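Local coordinates for histone-lysine N-methyltransferase family member SUVH9 (Arabidopsis thaliana, PDB 4NJ5), which probably binds methylated DNA and recruits RNA polymerase V to chromatin in RNA-directed DNA methylation and gene silencing, while lacking methyltransferase activity itself, at residues W64-V78 with V92-L106. Residues are numbered along the deposited sequence; the frame is centred on the assembly and turned at random.
Sequences WMNRDKRIVGSIPGV and VMGLHGHPQSGIDFL
Asn-66 ND2 marks the tight end of this contact, reaching Gly-94 O at 3.0 Å, in the carbonyl plane on a lone pair; chi1 of -170° turns its amide that way. Gly-94 is C-prime of the Schellman motif ending helix 87-92; a CB there would clash with Met-65 O. Just before them, Met-65 N donates almost straight (177°) to Val-92 O, and in a CH-pi contact Val-92 CA sits over one face of the Trp-64 five-membered ring, 4.1 Å from its centroid and 10° off the normal. Deeper in, Val-78 CG1 meets Leu-95 CD1 tip to tip at 3.9 Å.

Toward solvent lie Lys-69, Leu-106 and the exposed Arg-70, beside the buried Asp-104. Lys-69 NZ forms a salt bridge with Asp-104 OD1 (3.0 Å), while His-98 ND1 bonds the same oxygen from the opposite face; OD2 accepts from Gly-97 N. Replacing Asp-104 by an alanine is likely to leave Lys-69 without its counter-charge, Gly-97 N without this acceptor and His-98 free to turn. Leu-106 CD1 and CD2 both come to 3.3 Å from Lys-69 O.

Within the SRA domain, the 64-78 loop is tied to strand 103-106, which pairs antiparallel with strand 117-124, while Val-92 packs on helices 8-35 and 46-60.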
loop_
_atom_site.group_PDB
_atom_site.type_symbol
_atom_site.label_atom_id
_atom_site.label_comp_id
_atom_site.label_asym_id
_atom_site.label_seq_id
_atom_site.Cartn_x
_atom_site.Cartn_y
_atom_site.Cartn_z
ATOM N N TRP A 64 12.489 14.774 -6.168
ATOM C CA TRP A 64 11.319 15.270 -5.454
ATOM C C TRP A 64 10.360 15.992 -6.388
ATOM O O TRP A 64 10.769 16.552 -7.404
ATOM C CB TRP A 64 11.729 16.233 -4.341
ATOM C CG TRP A 64 12.349 15.580 -3.155
ATOM C CD1 TRP A 64 12.826 14.305 -3.071
ATOM C CD2 TRP A 64 12.554 16.171 -1.868
ATOM N NE1 TRP A 64 13.322 14.068 -1.813
ATOM C CE2 TRP A 64 13.164 15.199 -1.055
ATOM C CE3 TRP A 64 12.283 17.432 -1.327
ATOM C CZ2 TRP A 64 13.509 15.444 0.271
ATOM C CZ3 TRP A 64 12.625 17.675 -0.012
ATOM C CH2 TRP A 64 13.231 16.686 0.774
ATOM N N MET A 65 9.082 15.980 -6.032
ATOM C CA MET A 65 8.085 16.790 -6.718
ATOM C C MET A 65 7.911 18.076 -5.926
ATOM O O MET A 65 8.179 18.094 -4.727
ATOM C CB MET A 65 6.753 16.047 -6.779
ATOM C CG MET A 65 6.837 14.663 -7.388
ATOM S SD MET A 65 5.252 13.822 -7.281
ATOM C CE MET A 65 4.205 15.002 -8.131
ATOM N N ASN A 66 7.458 19.138 -6.591
ATOM C CA ASN A 66 7.233 20.429 -5.938
ATOM C C ASN A 66 8.424 20.826 -5.067
ATOM O O ASN A 66 8.270 21.150 -3.890
ATOM C CB ASN A 66 5.946 20.383 -5.105
ATOM C CG ASN A 66 5.517 21.751 -4.600
ATOM O OD1 ASN A 66 5.728 22.768 -5.260
ATOM N ND2 ASN A 66 4.915 21.780 -3.418
ATOM N N ARG A 67 9.616 20.758 -5.650
ATOM C CA ARG A 67 10.850 21.030 -4.924
ATOM C C ARG A 67 10.910 22.476 -4.441
ATOM O O ARG A 67 11.347 22.748 -3.322
ATOM C CB ARG A 67 12.059 20.721 -5.809
ATOM C CG ARG A 67 13.397 21.154 -5.229
ATOM C CD ARG A 67 13.776 20.328 -4.013
ATOM N NE ARG A 67 15.166 20.549 -3.628
ATOM C CZ ARG A 67 16.202 19.936 -4.192
ATOM N NH1 ARG A 67 17.435 20.196 -3.781
ATOM N NH2 ARG A 67 16.004 19.061 -5.170
ATOM N N ASP A 68 10.458 23.396 -5.287
ATOM C CA ASP A 68 10.511 24.819 -4.974
ATOM C C ASP A 68 9.317 25.286 -4.140
ATOM O O ASP A 68 9.219 26.468 -3.795
ATOM C CB ASP A 68 10.648 25.659 -6.257
ATOM C CG ASP A 68 9.550 25.375 -7.271
ATOM O OD1 ASP A 68 8.545 24.718 -6.912
ATOM O OD2 ASP A 68 9.686 25.819 -8.431
ATOM N N LYS A 69 8.412 24.357 -3.831
ATOM C CA LYS A 69 7.210 24.653 -3.042
ATOM C C LYS A 69 6.288 25.712 -3.651
ATOM O O LYS A 69 5.372 26.197 -2.987
ATOM C CB LYS A 69 7.587 25.039 -1.606
ATOM C CG LYS A 69 7.494 23.898 -0.605
ATOM C CD LYS A 69 8.547 24.026 0.488
ATOM C CE LYS A 69 8.616 25.443 1.026
ATOM N NZ LYS A 69 7.295 25.890 1.543
ATOM N N ARG A 70 6.513 26.054 -4.917
ATOM C CA ARG A 70 5.765 27.138 -5.553
ATOM C C ARG A 70 4.349 26.739 -5.976
ATOM O O ARG A 70 3.609 27.547 -6.534
ATOM C CB ARG A 70 6.538 27.704 -6.749
ATOM C CG ARG A 70 7.875 28.337 -6.373
ATOM C CD ARG A 70 8.589 28.914 -7.590
ATOM N NE ARG A 70 9.925 29.404 -7.254
ATOM C CZ ARG A 70 11.042 29.028 -7.870
ATOM N NH1 ARG A 70 10.994 28.154 -8.866
ATOM N NH2 ARG A 70 12.210 29.529 -7.490
ATOM N N ILE A 71 3.974 25.495 -5.698
ATOM C CA ILE A 71 2.645 25.011 -6.046
ATOM C C ILE A 71 1.661 25.187 -4.896
ATOM O O ILE A 71 1.849 24.626 -3.818
ATOM C CB ILE A 71 2.674 23.528 -6.461
ATOM C CG1 ILE A 71 3.471 23.358 -7.755
ATOM C CG2 ILE A 71 1.257 22.994 -6.625
ATOM C CD1 ILE A 71 3.370 21.977 -8.357
ATOM N N VAL A 72 0.617 25.972 -5.127
ATOM C CA VAL A 72 -0.456 26.108 -4.151
ATOM C C VAL A 72 -1.670 25.317 -4.627
ATOM O O VAL A 72 -1.971 25.280 -5.823
ATOM C CB VAL A 72 -0.807 27.600 -3.855
ATOM C CG1 VAL A 72 0.214 28.527 -4.496
ATOM C CG2 VAL A 72 -2.221 27.947 -4.308
ATOM N N GLY A 73 -2.350 24.659 -3.694
ATOM C CA GLY A 73 -3.488 23.830 -4.041
ATOM C C GLY A 73 -3.069 22.403 -4.329
ATOM O O GLY A 73 -2.135 21.893 -3.720
ATOM N N SER A 74 -3.749 21.761 -5.271
ATOM C CA SER A 74 -3.515 20.349 -5.550
ATOM C C SER A 74 -2.122 20.076 -6.123
ATOM O O SER A 74 -1.598 20.863 -6.906
ATOM C CB SER A 74 -4.587 19.813 -6.504
ATOM O OG SER A 74 -5.886 20.173 -6.065
ATOM N N ILE A 75 -1.525 18.962 -5.709
ATOM C CA ILE A 75 -0.301 18.475 -6.327
ATOM C C ILE A 75 -0.700 17.490 -7.426
ATOM O O ILE A 75 -1.354 16.482 -7.149
ATOM C CB ILE A 75 0.622 17.773 -5.305
ATOM C CG1 ILE A 75 0.922 18.699 -4.122
ATOM C CG2 ILE A 75 1.915 17.315 -5.967
ATOM C CD1 ILE A 75 1.643 19.993 -4.497
ATOM N N PRO A 76 -0.324 17.788 -8.681
ATOM C CA PRO A 76 -0.727 16.950 -9.815
ATOM C C PRO A 76 -0.249 15.516 -9.647
ATOM O O PRO A 76 0.931 15.292 -9.370
ATOM C CB PRO A 76 -0.027 17.612 -11.005
ATOM C CG PRO A 76 0.167 19.032 -10.581
ATOM C CD PRO A 76 0.458 18.958 -9.114
ATOM N N GLY A 77 -1.165 14.563 -9.791
ATOM C CA GLY A 77 -0.833 13.157 -9.654
ATOM C C GLY A 77 -1.071 12.612 -8.257
ATOM O O GLY A 77 -1.134 11.402 -8.062
ATOM N N VAL A 78 -1.188 13.503 -7.278
ATOM C CA VAL A 78 -1.475 13.090 -5.910
ATOM C C VAL A 78 -2.941 13.345 -5.608
ATOM O O VAL A 78 -3.399 14.485 -5.623
ATOM C CB VAL A 78 -0.601 13.832 -4.885
ATOM C CG1 VAL A 78 -0.888 13.320 -3.475
ATOM C CG2 VAL A 78 0.870 13.661 -5.226
ATOM N N VAL A 92 8.841 14.129 -0.336
ATOM C CA VAL A 92 9.109 13.525 -1.639
ATOM C C VAL A 92 7.977 13.807 -2.631
ATOM O O VAL A 92 8.226 14.132 -3.791
ATOM C CB VAL A 92 9.339 12.003 -1.526
ATOM C CG1 VAL A 92 9.507 11.384 -2.910
ATOM C CG2 VAL A 92 10.556 11.715 -0.652
ATOM N N MET A 93 6.735 13.706 -2.163
ATOM C CA MET A 93 5.579 13.931 -3.024
ATOM C C MET A 93 5.128 15.389 -3.084
ATOM O O MET A 93 4.063 15.687 -3.621
ATOM C CB MET A 93 4.408 13.038 -2.607
ATOM C CG MET A 93 4.172 11.874 -3.554
ATOM S SD MET A 93 5.697 10.982 -3.903
ATOM C CE MET A 93 6.017 10.235 -2.307
ATOM N N GLY A 94 5.934 16.292 -2.530
ATOM C CA GLY A 94 5.652 17.716 -2.608
ATOM C C GLY A 94 4.411 18.184 -1.866
ATOM O O GLY A 94 3.925 19.292 -2.099
ATOM N N LEU A 95 3.895 17.348 -0.970
ATOM C CA LEU A 95 2.702 17.696 -0.203
ATOM C C LEU A 95 3.022 18.623 0.964
ATOM O O LEU A 95 2.278 19.555 1.252
ATOM C CB LEU A 95 2.014 16.435 0.323
ATOM C CG LEU A 95 1.159 15.650 -0.668
ATOM C CD1 LEU A 95 0.902 14.244 -0.146
ATOM C CD2 LEU A 95 -0.154 16.376 -0.941
ATOM N N HIS A 96 4.135 18.355 1.635
ATOM C CA HIS A 96 4.496 19.092 2.834
ATOM C C HIS A 96 6.003 19.022 3.003
ATOM O O HIS A 96 6.571 17.933 3.080
ATOM C CB HIS A 96 3.797 18.484 4.049
ATOM C CG HIS A 96 3.790 19.367 5.253
ATOM N ND1 HIS A 96 4.874 19.486 6.101
ATOM C CD2 HIS A 96 2.829 20.170 5.769
ATOM C CE1 HIS A 96 4.582 20.322 7.074
ATOM N NE2 HIS A 96 3.343 20.754 6.898
ATOM N N GLY A 97 6.648 20.184 3.060
ATOM C CA GLY A 97 8.098 20.253 3.055
ATOM C C GLY A 97 8.781 20.331 4.407
ATOM O O GLY A 97 10.009 20.343 4.468
ATOM N N HIS A 98 8.011 20.394 5.489
ATOM C CA HIS A 98 8.606 20.431 6.829
ATOM C C HIS A 98 8.156 19.266 7.720
ATOM O O HIS A 98 7.125 19.346 8.388
ATOM C CB HIS A 98 8.352 21.778 7.513
ATOM C CG HIS A 98 9.212 22.890 6.997
ATOM N ND1 HIS A 98 8.886 23.627 5.879
ATOM C CD2 HIS A 98 10.391 23.386 7.444
ATOM C CE1 HIS A 98 9.826 24.531 5.661
ATOM N NE2 HIS A 98 10.750 24.405 6.595
ATOM N N PRO A 99 8.953 18.185 7.740
ATOM C CA PRO A 99 8.637 16.903 8.388
ATOM C C PRO A 99 8.453 16.933 9.915
ATOM O O PRO A 99 7.958 15.952 10.463
ATOM C CB PRO A 99 9.831 16.014 8.009
ATOM C CG PRO A 99 10.931 16.965 7.700
ATOM C CD PRO A 99 10.267 18.153 7.079
ATOM N N GLN A 100 8.832 18.013 10.591
ATOM C CA GLN A 100 8.601 18.097 12.035
ATOM C C GLN A 100 7.716 19.276 12.425
ATOM O O GLN A 100 7.478 19.515 13.609
ATOM C CB GLN A 100 9.916 18.196 12.803
ATOM C CG GLN A 100 10.789 16.965 12.746
ATOM C CD GLN A 100 12.014 17.114 13.620
ATOM O OE1 GLN A 100 13.143 17.147 13.129
ATOM N NE2 GLN A 100 11.799 17.220 14.928
ATOM N N SER A 101 7.241 20.018 11.433
ATOM C CA SER A 101 6.412 21.186 11.693
ATOM C C SER A 101 5.017 20.977 11.132
ATOM O O SER A 101 4.841 20.298 10.121
ATOM C CB SER A 101 7.035 22.437 11.072
ATOM O OG SER A 101 8.378 22.596 11.487
ATOM N N GLY A 102 4.025 21.566 11.788
ATOM C CA GLY A 102 2.656 21.465 11.327
ATOM C C GLY A 102 2.418 22.290 10.077
ATOM O O GLY A 102 1.781 21.833 9.130
ATOM N N ILE A 103 2.943 23.511 10.070
ATOM C CA ILE A 103 2.713 24.427 8.962
ATOM C C ILE A 103 3.884 24.463 7.990
ATOM O O ILE A 103 5.023 24.709 8.386
ATOM C CB ILE A 103 2.472 25.862 9.466
ATOM C CG1 ILE A 103 1.343 25.884 10.498
ATOM C CG2 ILE A 103 2.178 26.798 8.295
ATOM C CD1 ILE A 103 1.388 27.089 11.410
ATOM N N ASP A 104 3.597 24.219 6.717
ATOM C CA ASP A 104 4.563 24.493 5.663
ATOM C C ASP A 104 4.112 25.740 4.897
ATOM O O ASP A 104 2.911 25.957 4.695
ATOM C CB ASP A 104 4.702 23.296 4.724
ATOM C CG ASP A 104 5.863 23.449 3.761
ATOM O OD1 ASP A 104 6.739 24.297 4.031
ATOM O OD2 ASP A 104 5.909 22.722 2.745
ATOM N N PHE A 105 5.066 26.563 4.476
ATOM C CA PHE A 105 4.714 27.818 3.819
ATOM C C PHE A 105 5.707 28.278 2.750
ATOM O O PHE A 105 6.859 27.846 2.715
ATOM C CB PHE A 105 4.491 28.927 4.850
ATOM C CG PHE A 105 5.672 29.175 5.743
ATOM C CD1 PHE A 105 6.609 30.138 5.416
ATOM C CD2 PHE A 105 5.844 28.448 6.909
ATOM C CE1 PHE A 105 7.697 30.373 6.233
ATOM C CE2 PHE A 105 6.934 28.677 7.731
ATOM C CZ PHE A 105 7.860 29.640 7.393
ATOM N N LEU A 106 5.269 29.110 1.841
ATOM C CA LEU A 106 6.088 29.560 0.743
ATOM C C LEU A 106 6.323 31.056 0.842
ATOM O O LEU A 106 5.417 31.817 0.844
ATOM C CB LEU A 106 5.322 29.199 -0.531
ATOM C CG LEU A 106 5.715 29.688 -1.885
ATOM C CD1 LEU A 106 6.976 28.995 -2.277
ATOM C CD2 LEU A 106 4.631 29.428 -2.872
#